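Long-range contact in methylmalonyl-CoA carboxyltransferase 5S subunit (Propionibacterium freudenreichii subsp. shermanii, PDB 1RQB), which transfers a carboxyl group from the biotin of the 1.3S subunit to pyruvate, forming oxaloacetate at a cobalt site in a TIM barrel: residues L238-E243 with M271-Y277. Residues are numbered along the deposited sequence; the frame is centred on the assembly and turned at random.
Sequences LMKAIE and MLEGTGY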
# COMPACT_ATOMS: atom_id res chain seq x y z
N LEU A 238 -11.36 6.30 0.43
CA LEU A 238 -12.43 5.50 -0.19
C LEU A 238 -13.45 5.09 0.87
O LEU A 238 -14.65 5.15 0.65
CB LEU A 238 -11.86 4.24 -0.84
CG LEU A 238 -11.56 4.29 -2.34
CD1 LEU A 238 -10.65 5.43 -2.66
CD2 LEU A 238 -10.95 2.96 -2.78
N MSE A 239 -12.97 4.66 2.04
CA MSE A 239 -13.88 4.25 3.11
C MSE A 239 -14.75 5.45 3.53
O MSE A 239 -15.96 5.31 3.70
CB MSE A 239 -13.11 3.74 4.33
CG MSE A 239 -14.01 3.31 5.50
SE MSE A 239 -15.04 1.67 5.12
CE MSE A 239 -16.75 2.44 4.79
N LYS A 240 -14.13 6.62 3.70
CA LYS A 240 -14.89 7.82 4.07
C LYS A 240 -15.85 8.23 2.95
O LYS A 240 -16.94 8.74 3.22
CB LYS A 240 -13.93 8.99 4.39
CG LYS A 240 -13.25 8.82 5.74
CD LYS A 240 -14.31 8.80 6.81
CE LYS A 240 -13.75 8.55 8.19
NZ LYS A 240 -14.88 8.34 9.14
N ALA A 241 -15.45 8.01 1.70
CA ALA A 241 -16.32 8.37 0.58
C ALA A 241 -17.55 7.45 0.59
O ALA A 241 -18.66 7.87 0.29
CB ALA A 241 -15.57 8.24 -0.76
N ILE A 242 -17.34 6.19 0.96
CA ILE A 242 -18.45 5.23 1.03
C ILE A 242 -19.38 5.65 2.17
O ILE A 242 -20.60 5.59 2.05
CB ILE A 242 -17.91 3.80 1.23
CG1 ILE A 242 -17.26 3.33 -0.08
CG2 ILE A 242 -19.05 2.84 1.66
CD1 ILE A 242 -16.42 2.06 0.05
N GLU A 243 -18.82 6.10 3.29
CA GLU A 243 -19.67 6.55 4.40
C GLU A 243 -20.47 7.78 3.96
O GLU A 243 -21.59 7.99 4.41
CB GLU A 243 -18.83 6.86 5.65
CG GLU A 243 -18.15 5.61 6.24
CD GLU A 243 -17.23 5.91 7.44
OE1 GLU A 243 -16.68 7.03 7.53
OE2 GLU A 243 -17.05 4.99 8.29
N MSE A 271 -12.38 -5.17 3.07
CA MSE A 271 -12.40 -4.24 4.21
C MSE A 271 -13.83 -3.86 4.62
O MSE A 271 -14.02 -3.35 5.72
CB MSE A 271 -11.65 -2.95 3.88
CG MSE A 271 -12.37 -2.05 2.89
SE MSE A 271 -11.39 -0.38 2.47
CE MSE A 271 -12.83 0.69 1.71
N LEU A 272 -14.83 -4.10 3.78
CA LEU A 272 -16.20 -3.68 4.12
C LEU A 272 -16.96 -4.69 4.98
O LEU A 272 -18.06 -4.38 5.45
CB LEU A 272 -17.00 -3.43 2.83
CG LEU A 272 -16.47 -2.33 1.91
CD1 LEU A 272 -17.35 -2.23 0.66
CD2 LEU A 272 -16.45 -1.02 2.67
N GLU A 273 -16.41 -5.88 5.21
CA GLU A 273 -17.14 -6.92 5.95
C GLU A 273 -17.58 -6.44 7.34
O GLU A 273 -16.78 -5.99 8.15
CB GLU A 273 -16.29 -8.19 6.08
CG GLU A 273 -16.99 -9.32 6.84
CD GLU A 273 -16.23 -10.64 6.79
OE1 GLU A 273 -14.99 -10.62 6.70
OE2 GLU A 273 -16.89 -11.71 6.86
N GLY A 274 -18.89 -6.56 7.58
CA GLY A 274 -19.49 -6.16 8.84
C GLY A 274 -19.82 -4.69 9.04
O GLY A 274 -20.36 -4.33 10.09
N THR A 275 -19.54 -3.83 8.06
CA THR A 275 -19.81 -2.39 8.17
C THR A 275 -21.22 -2.05 7.69
O THR A 275 -21.69 -0.93 7.89
CB THR A 275 -18.86 -1.56 7.26
OG1 THR A 275 -19.11 -1.90 5.89
CG2 THR A 275 -17.39 -1.83 7.60
N GLY A 276 -21.88 -3.00 7.03
CA GLY A 276 -23.20 -2.71 6.46
C GLY A 276 -23.05 -2.46 4.96
O GLY A 276 -24.02 -2.51 4.21
N TYR A 277 -21.84 -2.17 4.52
CA TYR A 277 -21.60 -1.95 3.08
C TYR A 277 -21.01 -3.22 2.49
O TYR A 277 -20.35 -4.00 3.18
CB TYR A 277 -20.61 -0.80 2.85
CG TYR A 277 -20.99 0.46 3.56
CD1 TYR A 277 -20.22 0.94 4.62
CD2 TYR A 277 -22.14 1.17 3.19
CE1 TYR A 277 -20.58 2.10 5.30
CE2 TYR A 277 -22.51 2.33 3.87
CZ TYR A 277 -21.72 2.79 4.93
OH TYR A 277 -22.05 3.94 5.60
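On the outer layer of the TIM barrel, I242 and M239 of helix 234-243 pack against Y277, L272 and M271 of segment 271-277, in the connection between helix 265-271 and strand 277-278. No hydrogen bond crosses between the two segments. I242 forks to serve two partners. Its CG2, anti to the backbone N, sits over the centre of one face of the Y277 ring, a CH-pi contact with CG2 3.7 Å from the ring centroid and 14° off the normal. Its CD1 meets L272 CD2 tip to tip at 4.0 Å. The selenomethionine M239 bends at chi2 and chi3, bringing its SE to 3.9 Å from L272 CD2 and its CE to 3.8 Å from Y277 CD1, obliquely to the ring. Beside it the second selenomethionine, M271, extends beyond CG and places its CE 4.0 Å from M239 CB. The Y277 hydroxyl passes close to E243, with OH 3.7 Å from E243 CA, and hydrogen-bonds to the backbone O of S20. With an alanine here in place of the tyrosine, the ring face over I242 CG2 is gone, and a gap would probably open beside I242 and M239, with the S20 carbonyl losing its phenolic partner. The segment itself is shaped by a type II turn from L272 to T275, where L272 O accepts from both T275 N and T275 OG1 (2.7 Å to OG1). T275 OG1 in turn accepts from Y277 N in an ST turn, helping to hold the backbone from which the ring projects. V236 of the second subunit packs on both M239 and M271, which places this packing at the dimer interface. The arrangement joins a barrel helix to the connection after the following helix, in the outer layer of the beta/alpha (TIM) barrel.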